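Local coordinates for protein C-domain type II peptide synthetase (PDB 4ZNM) that is a stand-alone condensation-domain protein of a type II peptide synthetase, built on the fold of the CoA-dependent acyltransferase superfamily, at residues 50-55 with 388-393; 206-211 with 343-348. All blocks are in the same frame, centred on the assembly; numbering follows the deposited sequence.

Following the chain from its N terminus, the first segment met is residues 50-55 at the end of strand 47-55, and contact 1 pairs it with 388-393, closing a loop of more than 330 residues. Nested inside that loop lies contact 2, where the start of helix 207-219 meets residues 343-348; it closes a shorter loop of 131 intervening residues. Contact 1 builds the late strand 388-392 into the six-stranded mixed sheet whose other strands, apart from 383-385, come from the first part of the chain. Contact 2 ties the first turn of helix 207-219 to the loop that leads into helix 347-350, at the surface. The contacts lie on opposite sides of the chain's centre, their own centres about 39 Å apart.

Contact 1: residues 50-55 with 388-393; sequences GAWRLT and LTYSKI
Lys392 CG lies opposite the backbone N (chi1 -176°) and the chain then bends at chi2, which lays its methylenes across the indole of Trp52. Lys392 CD sits over one face of the ring, off centre toward the rim, 3.4 Å from Trp52 CE2, a CH-pi contact with the five-membered ring. On the same face of the sheet the Tyr390 ring offers its edge to the indole, Trp52 CD1 lying near the tyrosine plane, and Leu54 CD2 packs at 3.5 Å against Tyr390 CB. Met165 and Ala169 of helix 162-180 touch Trp52, and Leu173 of the same helix touches Tyr390.

The backbones run antiparallel. Arg53 and Ser391 form a hydrogen-bonded pair, with Arg53 N to Ser391 O at 2.9 Å and a longer return bond, and Thr55 with Thr389 is the next such pair. At the far end Ile393 N donates to Ala51 O at 2.8 Å, nearly straight at 170°. A water there accepts from Ala51 N and donates to Ile393 O, bridging the two segments beside this bond. On the other face, Arg53 leads away from strand 388-392 to salt bridges with Asp148 and Glu110.

With strand 148-156 bonded along the other edge of 47-55, this is an interior antiparallel pairing of a mixed sheet packed against a helix, within the alpha/beta fold of condensation domains.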
loop_
_atom_site.group_PDB
_atom_site.type_symbol
_atom_site.label_atom_id
_atom_site.label_comp_id
_atom_site.label_asym_id
_atom_site.label_seq_id
_atom_site.Cartn_x
_atom_site.Cartn_y
_atom_site.Cartn_z
ATOM N N GLY A 50 -1.209 4.453 9.696
ATOM C CA GLY A 50 -1.692 3.239 10.324
ATOM C C GLY A 50 -2.093 3.551 11.754
ATOM O O GLY A 50 -1.647 4.555 12.352
ATOM N N ALA A 51 -2.962 2.707 12.275
ATOM C CA ALA A 51 -3.464 2.867 13.638
ATOM C C ALA A 51 -3.462 1.544 14.364
ATOM O O ALA A 51 -3.802 0.503 13.777
ATOM C CB ALA A 51 -4.860 3.434 13.617
ATOM N N TRP A 52 -3.107 1.616 15.647
ATOM C CA TRP A 52 -3.056 0.468 16.542
ATOM C C TRP A 52 -3.862 0.762 17.796
ATOM O O TRP A 52 -3.712 1.849 18.388
ATOM C CB TRP A 52 -1.618 0.179 16.918
ATOM C CG TRP A 52 -0.812 -0.401 15.835
ATOM C CD1 TRP A 52 -0.547 -1.715 15.642
ATOM C CD2 TRP A 52 -0.161 0.300 14.783
ATOM N NE1 TRP A 52 0.236 -1.878 14.546
ATOM C CE2 TRP A 52 0.483 -0.656 13.991
ATOM C CE3 TRP A 52 -0.071 1.642 14.431
ATOM C CZ2 TRP A 52 1.222 -0.317 12.862
ATOM C CZ3 TRP A 52 0.659 1.989 13.319
ATOM C CH2 TRP A 52 1.308 1.011 12.542
ATOM N N ARG A 53 -4.687 -0.186 18.215
ATOM C CA ARG A 53 -5.388 -0.094 19.500
ATOM C C ARG A 53 -4.443 -0.581 20.593
ATOM O O ARG A 53 -3.933 -1.722 20.500
ATOM C CB ARG A 53 -6.674 -0.943 19.453
ATOM C CG ARG A 53 -7.619 -0.789 20.627
ATOM C CD ARG A 53 -8.395 0.521 20.603
ATOM N NE ARG A 53 -9.331 0.541 21.697
ATOM C CZ ARG A 53 -10.598 0.164 21.627
ATOM N NH1 ARG A 53 -11.325 0.168 22.729
ATOM N NH2 ARG A 53 -11.142 -0.219 20.478
ATOM N N LEU A 54 -4.204 0.261 21.605
ATOM C CA LEU A 54 -3.280 -0.067 22.724
ATOM C C LEU A 54 -4.014 -0.315 24.032
ATOM O O LEU A 54 -4.809 0.507 24.444
ATOM C CB LEU A 54 -2.265 1.055 22.964
ATOM C CG LEU A 54 -1.454 1.541 21.763
ATOM C CD1 LEU A 54 -0.478 2.670 22.202
ATOM C CD2 LEU A 54 -0.704 0.413 21.161
ATOM N N THR A 55 -3.749 -1.456 24.662
ATOM C CA THR A 55 -4.332 -1.827 25.944
ATOM C C THR A 55 -3.224 -1.866 26.984
ATOM O O THR A 55 -2.247 -2.595 26.807
ATOM C CB THR A 55 -5.036 -3.210 25.875
ATOM O OG1 THR A 55 -5.966 -3.202 24.775
ATOM C CG2 THR A 55 -5.759 -3.542 27.189
ATOM N N LEU A 388 2.397 -3.604 27.345
ATOM C CA LEU A 388 1.431 -3.136 26.347
ATOM C C LEU A 388 1.030 -4.214 25.332
ATOM O O LEU A 388 1.882 -4.878 24.752
ATOM C CB LEU A 388 1.981 -1.967 25.582
ATOM C CG LEU A 388 1.769 -0.583 26.132
ATOM C CD1 LEU A 388 2.392 0.349 25.122
ATOM C CD2 LEU A 388 0.277 -0.260 26.367
ATOM N N THR A 389 -0.277 -4.372 25.158
ATOM C CA THR A 389 -0.865 -5.133 24.060
ATOM C C THR A 389 -1.246 -4.177 22.907
ATOM O O THR A 389 -1.770 -3.096 23.140
ATOM C CB THR A 389 -2.105 -5.894 24.562
ATOM O OG1 THR A 389 -1.709 -6.890 25.519
ATOM C CG2 THR A 389 -2.886 -6.538 23.396
ATOM N N TYR A 390 -0.956 -4.547 21.673
ATOM C CA TYR A 390 -1.257 -3.690 20.544
ATOM C C TYR A 390 -1.805 -4.529 19.387
ATOM O O TYR A 390 -1.350 -5.643 19.124
ATOM C CB TYR A 390 -0.030 -2.868 20.114
ATOM C CG TYR A 390 1.184 -3.649 19.669
ATOM C CD1 TYR A 390 1.537 -3.731 18.315
ATOM C CD2 TYR A 390 2.000 -4.280 20.601
ATOM C CE1 TYR A 390 2.671 -4.444 17.901
ATOM C CE2 TYR A 390 3.124 -4.985 20.214
ATOM C CZ TYR A 390 3.453 -5.073 18.863
ATOM O OH TYR A 390 4.583 -5.758 18.495
ATOM N N SER A 391 -2.794 -3.961 18.710
ATOM C CA SER A 391 -3.563 -4.640 17.687
ATOM C C SER A 391 -3.777 -3.672 16.539
ATOM O O SER A 391 -4.337 -2.607 16.735
ATOM C CB SER A 391 -4.891 -5.098 18.300
ATOM O OG SER A 391 -5.414 -6.218 17.645
ATOM N N LYS A 392 -3.323 -4.031 15.351
ATOM C CA LYS A 392 -3.493 -3.188 14.179
ATOM C C LYS A 392 -4.984 -3.001 13.897
ATOM O O LYS A 392 -5.738 -3.956 13.940
ATOM C CB LYS A 392 -2.772 -3.813 12.976
ATOM C CG LYS A 392 -2.787 -2.975 11.682
ATOM C CD LYS A 392 -1.810 -1.828 11.781
ATOM C CE LYS A 392 -1.994 -0.807 10.686
ATOM N NZ LYS A 392 -1.887 -1.383 9.368
ATOM N N ILE A 393 -5.400 -1.770 13.602
ATOM C CA ILE A 393 -6.784 -1.489 13.238
ATOM C C ILE A 393 -6.854 -1.563 11.699
ATOM O O ILE A 393 -6.422 -0.658 11.000
ATOM C CB ILE A 393 -7.285 -0.104 13.763
ATOM C CG1 ILE A 393 -7.398 -0.082 15.290
ATOM C CG2 ILE A 393 -8.654 0.251 13.157
ATOM C CD1 ILE A 393 -7.665 1.310 15.872
HETATM O O HOH W 1 -4.442 1.049 10.470
#

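Contact 2: residues 206-211 with 343-348; sequences APRVAV and HELPFS
Arg208, in the first turn of helix 207-219, reaches across to the backbone of His343 and Glu344 and the side chain of Leu345, a helix-to-loop contact at the surface of the condensation-domain fold. Its CG stands between the backbone N and the carbonyl carbon (chi1 68°), and the chain turns again at chi3, carrying the guanidinium to the loop although the CB itself does not point there. NH1 donates to Glu344 O with an angle of 145° at the hydrogen. The donor stands above the carbonyl plane, 46° out of it, and the acceptor is also tilted from the guanidinium plane, so the bond is not aimed at a lone pair. The arginine is poorly ordered, consistent with a mobile surface group and a modest grip.

Leu345 supplies the apolar part of the contact. With CG beside its backbone N and chi2 extended, it brings CD2 to 3.8 Å from Arg208 NH1, and the two side chains run past each other in opposite directions. The same methyl, Leu345 CD2, lies 4.3 Å from Val209 CG1, a looser touch. Further along helix 207-219, Ser212, Lys213 and Trp216 also pack on Leu345, so the leucine is buried against this helix.

Where the preceding helix ends, His343 stacks its ring on Phe215, while its carbonyl accepts a bond from Trp216 NE1. Glu344 CB points away from 206-211, and its extended chain takes OE2 to Ser295 and Asn312, which hold it by hydrogen bonds. Its main-chain oxygen is therefore the part of Glu344 that meets the arginine, with Arg208 NH1 and Glu344 O 3.0 Å apart.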
loop_
_atom_site.group_PDB
_atom_site.type_symbol
_atom_site.label_atom_id
_atom_site.label_comp_id
_atom_site.label_asym_id
_atom_site.label_seq_id
_atom_site.Cartn_x
_atom_site.Cartn_y
_atom_site.Cartn_z
ATOM N N ALA A 206 22.766 -9.027 -12.807
ATOM C CA ALA A 206 22.836 -10.482 -12.834
ATOM C C ALA A 206 22.382 -11.082 -14.181
ATOM O O ALA A 206 21.570 -10.501 -14.889
ATOM C CB ALA A 206 21.999 -11.047 -11.700
ATOM N N PRO A 207 22.884 -12.273 -14.524
ATOM C CA PRO A 207 22.565 -12.825 -15.854
ATOM C C PRO A 207 21.080 -13.105 -16.083
ATOM O O PRO A 207 20.611 -12.941 -17.210
ATOM C CB PRO A 207 23.368 -14.129 -15.894
ATOM C CG PRO A 207 24.452 -13.934 -14.873
ATOM C CD PRO A 207 23.815 -13.134 -13.779
ATOM N N ARG A 208 20.346 -13.494 -15.040
ATOM C CA ARG A 208 18.913 -13.776 -15.187
ATOM C C ARG A 208 18.139 -12.558 -15.677
ATOM O O ARG A 208 17.010 -12.679 -16.146
ATOM C CB ARG A 208 18.300 -14.257 -13.866
ATOM C CG ARG A 208 18.225 -13.198 -12.770
ATOM C CD ARG A 208 17.097 -13.462 -11.769
ATOM N NE ARG A 208 15.774 -13.110 -12.289
ATOM C CZ ARG A 208 15.229 -11.891 -12.229
ATOM N NH1 ARG A 208 14.017 -11.680 -12.737
ATOM N NH2 ARG A 208 15.890 -10.878 -11.673
ATOM N N VAL A 209 18.732 -11.380 -15.539
ATOM C CA VAL A 209 18.022 -10.161 -15.867
ATOM C C VAL A 209 17.746 -10.135 -17.367
ATOM O O VAL A 209 16.633 -9.850 -17.793
ATOM C CB VAL A 209 18.806 -8.925 -15.415
ATOM C CG1 VAL A 209 18.177 -7.641 -15.993
ATOM C CG2 VAL A 209 18.847 -8.880 -13.880
ATOM N N ALA A 210 18.764 -10.457 -18.153
ATOM C CA ALA A 210 18.630 -10.459 -19.597
ATOM C C ALA A 210 17.581 -11.487 -20.010
ATOM O O ALA A 210 16.756 -11.210 -20.870
ATOM C CB ALA A 210 19.958 -10.747 -20.241
ATOM N N VAL A 211 17.608 -12.661 -19.377
ATOM C CA VAL A 211 16.588 -13.684 -19.586
ATOM C C VAL A 211 15.174 -13.134 -19.265
ATOM O O VAL A 211 14.221 -13.357 -20.016
ATOM C CB VAL A 211 16.897 -14.937 -18.742
ATOM C CG1 VAL A 211 15.798 -15.970 -18.889
ATOM C CG2 VAL A 211 18.226 -15.556 -19.150
ATOM N N HIS A 343 9.902 -13.893 -13.031
ATOM C CA HIS A 343 10.694 -12.993 -13.865
ATOM C C HIS A 343 10.627 -11.566 -13.403
ATOM O O HIS A 343 10.916 -10.648 -14.173
ATOM C CB HIS A 343 10.231 -13.066 -15.311
ATOM C CG HIS A 343 10.441 -14.407 -15.934
ATOM N ND1 HIS A 343 11.684 -14.852 -16.332
ATOM C CD2 HIS A 343 9.567 -15.396 -16.238
ATOM C CE1 HIS A 343 11.566 -16.060 -16.865
ATOM N NE2 HIS A 343 10.292 -16.410 -16.827
ATOM N N GLU A 344 10.274 -11.368 -12.142
ATOM C CA GLU A 344 10.014 -10.010 -11.684
ATOM C C GLU A 344 11.226 -9.108 -11.896
ATOM O O GLU A 344 12.362 -9.462 -11.571
ATOM C CB GLU A 344 9.610 -9.975 -10.205
ATOM C CG GLU A 344 9.341 -8.557 -9.743
ATOM C CD GLU A 344 8.783 -8.419 -8.305
ATOM O OE1 GLU A 344 8.524 -9.449 -7.657
ATOM O OE2 GLU A 344 8.631 -7.258 -7.832
ATOM N N LEU A 345 10.944 -7.908 -12.395
ATOM C CA LEU A 345 11.956 -6.860 -12.511
ATOM C C LEU A 345 11.502 -5.528 -11.930
ATOM O O LEU A 345 10.310 -5.199 -11.990
ATOM C CB LEU A 345 12.314 -6.644 -13.984
ATOM C CG LEU A 345 13.000 -7.787 -14.749
ATOM C CD1 LEU A 345 13.140 -7.380 -16.196
ATOM C CD2 LEU A 345 14.367 -8.118 -14.145
ATOM N N PRO A 346 12.453 -4.729 -11.429
ATOM C CA PRO A 346 12.081 -3.360 -11.058
ATOM C C PRO A 346 11.468 -2.649 -12.252
ATOM O O PRO A 346 12.101 -2.591 -13.323
ATOM C CB PRO A 346 13.409 -2.709 -10.652
ATOM C CG PRO A 346 14.433 -3.808 -10.654
ATOM C CD PRO A 346 13.915 -4.909 -11.484
ATOM N N PHE A 347 10.270 -2.100 -12.070
ATOM C CA PHE A 347 9.511 -1.584 -13.191
ATOM C C PHE A 347 10.262 -0.502 -13.981
ATOM O O PHE A 347 10.133 -0.440 -15.194
ATOM C CB PHE A 347 8.160 -1.035 -12.720
ATOM C CG PHE A 347 7.225 -0.696 -13.852
ATOM C CD1 PHE A 347 6.906 0.605 -14.138
ATOM C CD2 PHE A 347 6.674 -1.691 -14.635
ATOM C CE1 PHE A 347 6.034 0.924 -15.185
ATOM C CE2 PHE A 347 5.806 -1.378 -15.671
ATOM C CZ PHE A 347 5.495 -0.071 -15.943
ATOM N N SER A 348 11.034 0.349 -13.305
ATOM C CA SER A 348 11.737 1.433 -13.989
ATOM C C SER A 348 12.766 0.884 -14.992
ATOM O O SER A 348 13.085 1.545 -15.982
ATOM C CB SER A 348 12.425 2.362 -12.977
ATOM O OG SER A 348 13.486 1.673 -12.345
#